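Local coordinates for spore coat polysaccharide biosynthesis protein SpsE (Bacillus subtilis, PDB 1VLI) that probably acts as an N-acylneuraminate-9-phosphate synthase-like enzyme of the NeuB family in making the spore coat polysaccharide, at residues L129-S132 against A137-I140; I145-L150 against I335-P340; K152-A155 against P160-F163; T179-G184 against F216-I221. All blocks are in the same frame, centred on the assembly; numbering follows the deposited sequence.

Interaction 1 of 4, residues L129-S132 against A137-I140; sequences LLQS and AFKI
F138 meets L130 and Q131 where a short loop leads from helix 124-131 to strand 138-140, an alpha-to-beta step of the TIM barrel; the nearest CA atoms, those of L130 and F138, are 8.4 Å apart. The F138 CB leaves the strand with CG beside the backbone N and anti to the carbonyl carbon (chi1 -70°), which carries the ring into the layer between strand and helix. From there the ring atoms sort their neighbours. CD1 lies 3.8 Å from L130 CD2, the methyl coming in obliquely as the two side chains run side by side in opposite senses, and CE1 still touches that methyl. On the other flank CD2 packs against V154 of helix 148-155, so the ring sits between two helices of the barrel's outer layer. At the tip, CZ is 3.3 Å from Q131 OE1. This oxygen arrives at the ring edge, near the ring plane, where the slightly positive C-H rim probably makes its approach mildly favourable; the amide and ring planes differ by 29°. Q131 gets there because its chain bends at CG (chi2 63°), turning the carboxamide back to the strand. L157, in the loop that follows helix 148-155, touches both Q131 and F138. The strand itself is fixed by backbone hydrogen bonds of F138 to P160 and I162. K139, next along the strand, leads away from the helix: its NZ bonds S164 OG and also I140 O, the latter at 2.8 Å from above the carbonyl plane.

Interaction 2 of 4, residues I145-L150 against I335-P340; sequences INHLPL and IAVLRP
H147 and V337 come nearest in the backbone, with their CA atoms 6.9 Å apart, where the loop into helix 148-155 of the TIM barrel meets strand 335-338 of the C-terminal SAF (AFP-like) domain. H147 holds the N-cap position and is the centre of an inverse gamma turn, marked by a weak hydrogen bond from L148 N to N146 O. Between the side chains the link is a CH-pi contact: V337 CG1 stands 3.3 Å from the centroid of the H147 imidazole and only 10° off its normal, so the methyl lies over the middle of the face. The opposite face is taken by L150 CB, 3.2 Å above the plane, and the ring is thus clamped from both sides. With CG anti to the backbone N (chi1 -167°), the imidazole is swung out to V337 of strand 335-338. Were H147 replaced by an alanine, V337 CG1 and L150 CB would probably lose the ring between them, and the two domains their CH-pi contact. F352 touches both P149 and V337 from helix 352-356, while a salt bridge from R339 to E144 ties the same two domains nearby. P149 adds a looser touch, its CG 4.4 Å from V337 CG2, while its CD lies in the imidazole plane at the ring edge.

Interaction 3 of 4, residues K152-A155 against P160-F163; sequences KYVA and PMIF
M161, present as selenomethionine, reaches from strand 161-164 to V154 and A155 at the end of helix 148-155, the closing step of the beta-alpha-beta crossover 138-140, 148-155, 161-164 in the TIM barrel. The side-chain contacts across the two segments are apolar. The selenium is the meeting point: M161 SE lies against the A155 backbone, 3.6 Å from both N and CA, and is 3.9 Å from V154 CG1 and 4.1 Å from A155 CB. The methyl CE then turns along V154, 4.2 Å from its CB. That turn comes from the last torsion, chi3 64°, after a straight run through CG (chi2 -174°), so the side chain extends from the strand before bending at the helix surface. I180 of helix 170-181 packs against both A155 and M161. Hydrogen bonds do their work elsewhere: the backbone of M161 pairs with Q187 and A189, at the start of the neighbouring strand 188-193, and that of I162 with I140. The polar ends of K152 and Y153 have partners elsewhere: a salt bridge to E353 and a hydrogen bond to D128. With no hydrogen bond or charge pair between the two segments, their cohesion rests on dispersion and burial, and methionine's sulfur would occupy the selenium's place in the natural protein.

Interaction 4 of 4, residues T179-G184 against F216-I221; sequences TIRAEG and FPEAVI
R181 and E218 carry the whole contact, each burying 40 Å² against the other segment in a salt bridge at the protein surface. R181 NH2 lies 3.0 Å from E218 OE1. The same oxygen is 3.6 Å from R181 CZ and equally far from R181 NH1, so a single carboxylate oxygen serves the guanidinium group and no two-pronged pairing forms. The planes agree with this: guanidinium and carboxylate are 69° apart, the side chains cross at about a right angle, and OE1 approaches obliquely. R181 bends at chi3 (86°) to bring NH2 to its partner, whereas E218 runs extended beyond CG (chi2 168°). In the TIM barrel the pair spans two successive alpha-to-beta connections, the end of helix 170-181 and the loop leading into strand 220-225. Each charge sits in a type I turn: R181 opens the one that runs to G184, and E218 lies within that from F216 to A219, where A219 N bonds F216 O at 2.8 Å. A methionine in place of R181 is likely to leave E218 OE1 without its positive mate and the two turns without their ionic tie. The R181 side chain also touches I188, on the strand lying between the two elements, and N186 in the loop before it.

Overall arrangement
Following the chain, interaction 1 closes first, over the four residues between its segments on helix 124-131 and strand 138-140. Interaction 2 then opens at 145-150 and does not close until 335-340, after the rest of the barrel has been traced; interactions 3 and 4 fall in series within that long span, and no two contacts cross. Interaction 3 closes a short loop after helix 148-155, the helix interaction 2 also uses, and interaction 4 closes a 31-residue span, tying the end of helix 170-181 to the turn before strand 220-225. Interactions 1, 3 and 4 all reach the eight-stranded parallel sheet, 1 and 3 through adjacent strands; of these four, only interaction 2 connects the barrel to the C-terminal domain.

Interaction 1 of 4, residues L129-S132 against A137-I140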
# COMPACT_ATOMS: atom_id res chain seq x y z
N LEU A 129 -3.58 12.02 10.69
CA LEU A 129 -2.64 11.69 11.73
C LEU A 129 -1.23 11.64 11.18
O LEU A 129 -0.34 12.31 11.72
CB LEU A 129 -3.07 10.41 12.46
CG LEU A 129 -4.26 10.67 13.40
CD1 LEU A 129 -4.84 9.39 13.98
CD2 LEU A 129 -3.85 11.64 14.52
N LEU A 130 -1.03 10.90 10.08
CA LEU A 130 0.26 10.82 9.41
C LEU A 130 0.70 12.20 8.90
O LEU A 130 1.87 12.58 9.03
CB LEU A 130 0.20 9.81 8.25
CG LEU A 130 1.51 9.44 7.60
CD1 LEU A 130 2.54 8.98 8.60
CD2 LEU A 130 1.32 8.35 6.52
N GLN A 131 -0.24 12.95 8.36
CA GLN A 131 0.07 14.26 7.84
C GLN A 131 0.71 15.10 8.96
O GLN A 131 1.65 15.85 8.71
CB GLN A 131 -1.20 14.95 7.31
CG GLN A 131 -1.01 16.38 6.79
CD GLN A 131 -0.08 16.50 5.57
OE1 GLN A 131 0.62 15.56 5.19
NE2 GLN A 131 -0.08 17.67 4.97
N SER A 132 0.22 14.95 10.18
CA SER A 132 0.65 15.83 11.25
C SER A 132 2.10 15.57 11.62
O SER A 132 2.68 16.34 12.36
CB SER A 132 -0.27 15.71 12.46
OG SER A 132 -0.11 14.47 13.12
N ALA A 137 6.01 10.70 2.07
CA ALA A 137 5.23 10.02 1.04
C ALA A 137 4.15 9.33 1.79
O ALA A 137 4.28 9.08 3.01
CB ALA A 137 6.07 9.00 0.27
N PHE A 138 3.07 9.06 1.06
CA PHE A 138 1.95 8.30 1.54
C PHE A 138 1.97 6.99 0.77
O PHE A 138 2.18 6.98 -0.43
CB PHE A 138 0.64 9.04 1.28
CG PHE A 138 0.47 10.28 2.11
CD1 PHE A 138 -0.01 10.20 3.43
CD2 PHE A 138 0.75 11.54 1.58
CE1 PHE A 138 -0.19 11.36 4.21
CE2 PHE A 138 0.57 12.71 2.36
CZ PHE A 138 0.11 12.62 3.68
N LYS A 139 1.81 5.89 1.50
CA LYS A 139 1.78 4.57 0.97
C LYS A 139 0.32 4.11 1.06
O LYS A 139 -0.35 4.36 2.03
CB LYS A 139 2.78 3.66 1.72
CG LYS A 139 2.69 2.16 1.31
CD LYS A 139 3.51 1.82 0.07
CE LYS A 139 3.26 0.40 -0.44
NZ LYS A 139 1.93 0.26 -1.14
N ILE A 140 -0.19 3.50 -0.00
CA ILE A 140 -1.57 3.01 -0.04
C ILE A 140 -1.49 1.50 -0.33
O ILE A 140 -0.75 1.10 -1.20
CB ILE A 140 -2.35 3.71 -1.17
CG1 ILE A 140 -2.27 5.25 -1.06
CG2 ILE A 140 -3.79 3.15 -1.28
CD1 ILE A 140 -3.08 5.87 0.02

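Interaction 2 of 4, residues I145-L150 against I335-P340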
# COMPACT_ATOMS: atom_id res chain seq x y z
N ILE A 145 -6.86 0.33 -3.46
CA ILE A 145 -6.62 0.85 -4.81
C ILE A 145 -7.85 1.56 -5.40
O ILE A 145 -7.72 2.41 -6.28
CB ILE A 145 -6.12 -0.23 -5.77
CG1 ILE A 145 -5.52 0.42 -7.00
CG2 ILE A 145 -7.25 -1.27 -6.17
CD1 ILE A 145 -4.69 -0.57 -7.84
N ASN A 146 -9.04 1.24 -4.89
CA ASN A 146 -10.28 1.80 -5.43
C ASN A 146 -10.96 2.71 -4.42
O ASN A 146 -12.12 3.06 -4.60
CB ASN A 146 -11.23 0.67 -5.90
CG ASN A 146 -11.85 -0.10 -4.74
OD1 ASN A 146 -11.30 -0.09 -3.63
ND2 ASN A 146 -12.99 -0.77 -4.99
N HIS A 147 -10.24 3.10 -3.38
CA HIS A 147 -10.79 4.04 -2.42
C HIS A 147 -10.53 5.41 -2.97
O HIS A 147 -9.64 6.17 -2.50
CB HIS A 147 -10.12 3.88 -1.06
CG HIS A 147 -10.83 4.58 0.05
ND1 HIS A 147 -11.69 5.64 -0.17
CD2 HIS A 147 -10.83 4.36 1.38
CE1 HIS A 147 -12.18 6.05 0.99
NE2 HIS A 147 -11.66 5.30 1.95
N LEU A 148 -11.34 5.75 -3.97
CA LEU A 148 -11.14 6.96 -4.75
C LEU A 148 -11.28 8.24 -3.93
O LEU A 148 -10.48 9.15 -4.10
CB LEU A 148 -12.05 6.96 -6.00
CG LEU A 148 -11.94 5.77 -6.99
CD1 LEU A 148 -12.61 6.19 -8.26
CD2 LEU A 148 -10.48 5.28 -7.31
N PRO A 149 -12.26 8.34 -3.03
CA PRO A 149 -12.31 9.51 -2.13
C PRO A 149 -11.03 9.65 -1.29
O PRO A 149 -10.50 10.76 -1.15
CB PRO A 149 -13.56 9.26 -1.29
CG PRO A 149 -14.43 8.32 -2.18
CD PRO A 149 -13.39 7.42 -2.77
N LEU A 150 -10.49 8.53 -0.81
CA LEU A 150 -9.20 8.56 -0.13
C LEU A 150 -8.07 8.99 -1.05
O LEU A 150 -7.23 9.79 -0.65
CB LEU A 150 -8.87 7.21 0.52
CG LEU A 150 -7.47 7.11 1.14
CD1 LEU A 150 -7.26 8.09 2.38
CD2 LEU A 150 -7.11 5.69 1.49
N ILE A 335 -23.43 6.02 5.32
CA ILE A 335 -22.65 5.14 4.47
C ILE A 335 -21.15 5.46 4.52
O ILE A 335 -20.78 6.62 4.77
CB ILE A 335 -23.17 5.13 2.99
CG1 ILE A 335 -23.32 6.56 2.44
CG2 ILE A 335 -24.48 4.34 2.87
CD1 ILE A 335 -23.20 6.64 0.93
N ALA A 336 -20.31 4.45 4.26
CA ALA A 336 -18.87 4.63 4.26
C ALA A 336 -18.18 3.71 3.26
O ALA A 336 -18.74 2.69 2.87
CB ALA A 336 -18.28 4.44 5.67
N VAL A 337 -16.99 4.11 2.83
CA VAL A 337 -16.14 3.31 1.93
C VAL A 337 -15.30 2.35 2.80
O VAL A 337 -14.35 2.79 3.50
CB VAL A 337 -15.27 4.25 1.08
CG1 VAL A 337 -14.23 3.49 0.22
CG2 VAL A 337 -16.15 5.12 0.22
N LEU A 338 -15.68 1.07 2.81
CA LEU A 338 -15.12 0.08 3.75
C LEU A 338 -14.73 -1.21 3.03
O LEU A 338 -15.14 -1.44 1.91
CB LEU A 338 -16.11 -0.21 4.89
CG LEU A 338 -16.43 0.99 5.79
CD1 LEU A 338 -17.75 0.80 6.49
CD2 LEU A 338 -15.32 1.27 6.79
N ARG A 339 -13.90 -2.04 3.66
CA ARG A 339 -13.59 -3.35 3.13
C ARG A 339 -14.74 -4.28 3.53
O ARG A 339 -15.26 -4.19 4.66
CB ARG A 339 -12.29 -3.87 3.71
CG ARG A 339 -11.04 -3.14 3.30
CD ARG A 339 -9.82 -3.79 3.89
NE ARG A 339 -8.61 -3.04 3.63
CZ ARG A 339 -7.39 -3.56 3.65
NH1 ARG A 339 -7.22 -4.85 3.94
NH2 ARG A 339 -6.35 -2.81 3.37
N PRO A 340 -15.14 -5.16 2.62
CA PRO A 340 -16.30 -6.03 2.86
C PRO A 340 -16.13 -7.05 3.98
O PRO A 340 -17.11 -7.45 4.59
CB PRO A 340 -16.50 -6.74 1.50
CG PRO A 340 -15.27 -6.61 0.79
CD PRO A 340 -14.57 -5.37 1.28

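Interaction 3 of 4, residues K152-A155 against P160-F163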
# COMPACT_ATOMS: atom_id res chain seq x y z
N LYS A 152 -8.14 10.89 -3.61
CA LYS A 152 -8.35 12.30 -3.90
C LYS A 152 -7.91 13.14 -2.70
O LYS A 152 -7.29 14.18 -2.83
CB LYS A 152 -9.84 12.49 -4.17
CG LYS A 152 -10.24 13.73 -4.93
CD LYS A 152 -11.77 13.90 -4.91
CE LYS A 152 -12.27 14.97 -5.91
NZ LYS A 152 -13.40 14.50 -6.79
N TYR A 153 -8.25 12.66 -1.51
CA TYR A 153 -8.03 13.40 -0.29
C TYR A 153 -6.55 13.54 -0.02
O TYR A 153 -6.06 14.62 0.27
CB TYR A 153 -8.68 12.65 0.86
CG TYR A 153 -8.67 13.36 2.17
CD1 TYR A 153 -7.59 13.22 3.04
CD2 TYR A 153 -9.74 14.12 2.57
CE1 TYR A 153 -7.57 13.83 4.27
CE2 TYR A 153 -9.74 14.74 3.80
CZ TYR A 153 -8.65 14.60 4.65
OH TYR A 153 -8.66 15.21 5.90
N VAL A 154 -5.83 12.43 -0.15
CA VAL A 154 -4.40 12.45 0.05
C VAL A 154 -3.66 13.15 -1.11
O VAL A 154 -2.71 13.90 -0.88
CB VAL A 154 -3.87 11.03 0.25
CG1 VAL A 154 -2.40 11.08 0.52
CG2 VAL A 154 -4.57 10.36 1.41
N ALA A 155 -4.09 12.92 -2.35
CA ALA A 155 -3.46 13.60 -3.48
C ALA A 155 -3.34 15.13 -3.24
O ALA A 155 -2.37 15.74 -3.65
CB ALA A 155 -4.20 13.32 -4.76
N PRO A 160 4.47 12.83 -2.42
CA PRO A 160 4.55 11.61 -3.20
C PRO A 160 3.55 10.54 -2.76
O PRO A 160 3.18 10.44 -1.59
CB PRO A 160 5.99 11.17 -2.96
CG PRO A 160 6.71 12.45 -2.79
CD PRO A 160 5.79 13.27 -1.94
N MSE A 161 3.12 9.73 -3.72
CA MSE A 161 2.17 8.69 -3.44
C MSE A 161 2.62 7.39 -4.02
O MSE A 161 3.05 7.34 -5.18
CB MSE A 161 0.86 9.11 -3.95
CG MSE A 161 0.28 10.07 -2.94
SE MSE A 161 -1.44 10.63 -3.24
CE MSE A 161 -2.48 8.93 -3.08
N ILE A 162 2.62 6.35 -3.19
CA ILE A 162 3.02 5.02 -3.63
C ILE A 162 1.83 4.12 -3.49
O ILE A 162 1.32 3.98 -2.37
CB ILE A 162 4.15 4.47 -2.76
CG1 ILE A 162 5.30 5.47 -2.67
CG2 ILE A 162 4.64 3.12 -3.30
CD1 ILE A 162 6.30 5.11 -1.59
N PHE A 163 1.35 3.53 -4.59
CA PHE A 163 0.22 2.63 -4.44
C PHE A 163 0.48 1.22 -4.96
O PHE A 163 1.23 1.03 -5.91
CB PHE A 163 -1.11 3.25 -4.88
CG PHE A 163 -1.29 3.38 -6.36
CD1 PHE A 163 -1.77 2.29 -7.14
CD2 PHE A 163 -1.04 4.59 -6.99
CE1 PHE A 163 -2.00 2.44 -8.48
CE2 PHE A 163 -1.24 4.73 -8.37
CZ PHE A 163 -1.74 3.66 -9.12

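Interaction 4 of 4, residues T179-G184 against F216-I221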
# COMPACT_ATOMS: atom_id res chain seq x y z
N THR A 179 -7.13 9.51 -10.88
CA THR A 179 -7.75 10.16 -9.74
C THR A 179 -6.74 11.05 -8.98
O THR A 179 -7.10 12.12 -8.47
CB THR A 179 -8.31 9.07 -8.79
OG1 THR A 179 -9.33 8.32 -9.46
CG2 THR A 179 -9.02 9.67 -7.63
N ILE A 180 -5.50 10.58 -8.88
CA ILE A 180 -4.45 11.34 -8.19
C ILE A 180 -4.00 12.48 -9.10
O ILE A 180 -3.80 13.61 -8.64
CB ILE A 180 -3.26 10.43 -7.83
CG1 ILE A 180 -3.74 9.34 -6.87
CG2 ILE A 180 -2.08 11.26 -7.23
CD1 ILE A 180 -2.80 8.14 -6.84
N ARG A 181 -3.85 12.17 -10.39
CA ARG A 181 -3.42 13.17 -11.32
C ARG A 181 -4.39 14.31 -11.42
O ARG A 181 -3.97 15.46 -11.45
CB ARG A 181 -3.17 12.58 -12.69
CG ARG A 181 -1.80 12.07 -12.81
CD ARG A 181 -1.40 11.81 -14.20
NE ARG A 181 -0.89 12.99 -14.89
CZ ARG A 181 0.37 13.40 -14.86
NH1 ARG A 181 1.28 12.74 -14.13
NH2 ARG A 181 0.73 14.47 -15.54
N ALA A 182 -5.69 14.00 -11.42
CA ALA A 182 -6.73 15.03 -11.56
C ALA A 182 -6.67 16.11 -10.48
O ALA A 182 -7.20 17.20 -10.67
CB ALA A 182 -8.12 14.39 -11.59
N GLU A 183 -6.04 15.80 -9.33
CA GLU A 183 -5.94 16.77 -8.23
C GLU A 183 -4.68 17.63 -8.30
O GLU A 183 -4.39 18.38 -7.38
CB GLU A 183 -6.00 16.07 -6.87
CG GLU A 183 -7.29 15.33 -6.58
CD GLU A 183 -8.54 16.18 -6.80
OE1 GLU A 183 -8.59 17.32 -6.28
OE2 GLU A 183 -9.48 15.70 -7.49
N GLY A 184 -3.93 17.49 -9.39
CA GLY A 184 -2.71 18.25 -9.58
C GLY A 184 -1.44 17.61 -9.03
O GLY A 184 -0.37 18.20 -9.11
N PHE A 216 2.10 3.45 -18.28
CA PHE A 216 2.07 4.69 -17.49
C PHE A 216 3.44 5.37 -17.48
O PHE A 216 4.11 5.39 -16.44
CB PHE A 216 1.65 4.39 -16.04
CG PHE A 216 0.33 3.71 -15.93
CD1 PHE A 216 -0.86 4.45 -15.99
CD2 PHE A 216 0.25 2.32 -15.82
CE1 PHE A 216 -2.10 3.82 -15.94
CE2 PHE A 216 -1.00 1.68 -15.76
CZ PHE A 216 -2.17 2.44 -15.84
N PRO A 217 3.85 5.95 -18.61
CA PRO A 217 5.23 6.35 -18.74
C PRO A 217 5.57 7.58 -17.89
O PRO A 217 6.73 7.94 -17.79
CB PRO A 217 5.36 6.64 -20.26
CG PRO A 217 4.05 7.15 -20.63
CD PRO A 217 3.06 6.36 -19.77
N GLU A 218 4.58 8.20 -17.26
CA GLU A 218 4.89 9.26 -16.28
C GLU A 218 4.87 8.78 -14.82
O GLU A 218 5.11 9.58 -13.91
CB GLU A 218 3.94 10.45 -16.45
CG GLU A 218 4.33 11.42 -17.56
CD GLU A 218 3.21 12.40 -17.85
OE1 GLU A 218 3.11 13.44 -17.14
OE2 GLU A 218 2.41 12.11 -18.78
N ALA A 219 4.53 7.51 -14.60
CA ALA A 219 4.58 6.94 -13.26
C ALA A 219 5.96 6.29 -13.13
O ALA A 219 6.60 5.98 -14.16
CB ALA A 219 3.50 5.92 -13.09
N VAL A 220 6.43 6.17 -11.88
CA VAL A 220 7.61 5.37 -11.55
C VAL A 220 7.09 4.03 -11.06
O VAL A 220 6.21 4.00 -10.21
CB VAL A 220 8.47 6.00 -10.40
CG1 VAL A 220 9.73 5.18 -10.23
CG2 VAL A 220 8.79 7.45 -10.68
N ILE A 221 7.67 2.93 -11.54
CA ILE A 221 7.15 1.58 -11.23
C ILE A 221 8.08 0.83 -10.29
O ILE A 221 9.28 0.76 -10.53
CB ILE A 221 6.94 0.75 -12.56
CG1 ILE A 221 6.05 1.49 -13.56
CG2 ILE A 221 6.28 -0.61 -12.28
CD1 ILE A 221 4.62 1.42 -13.25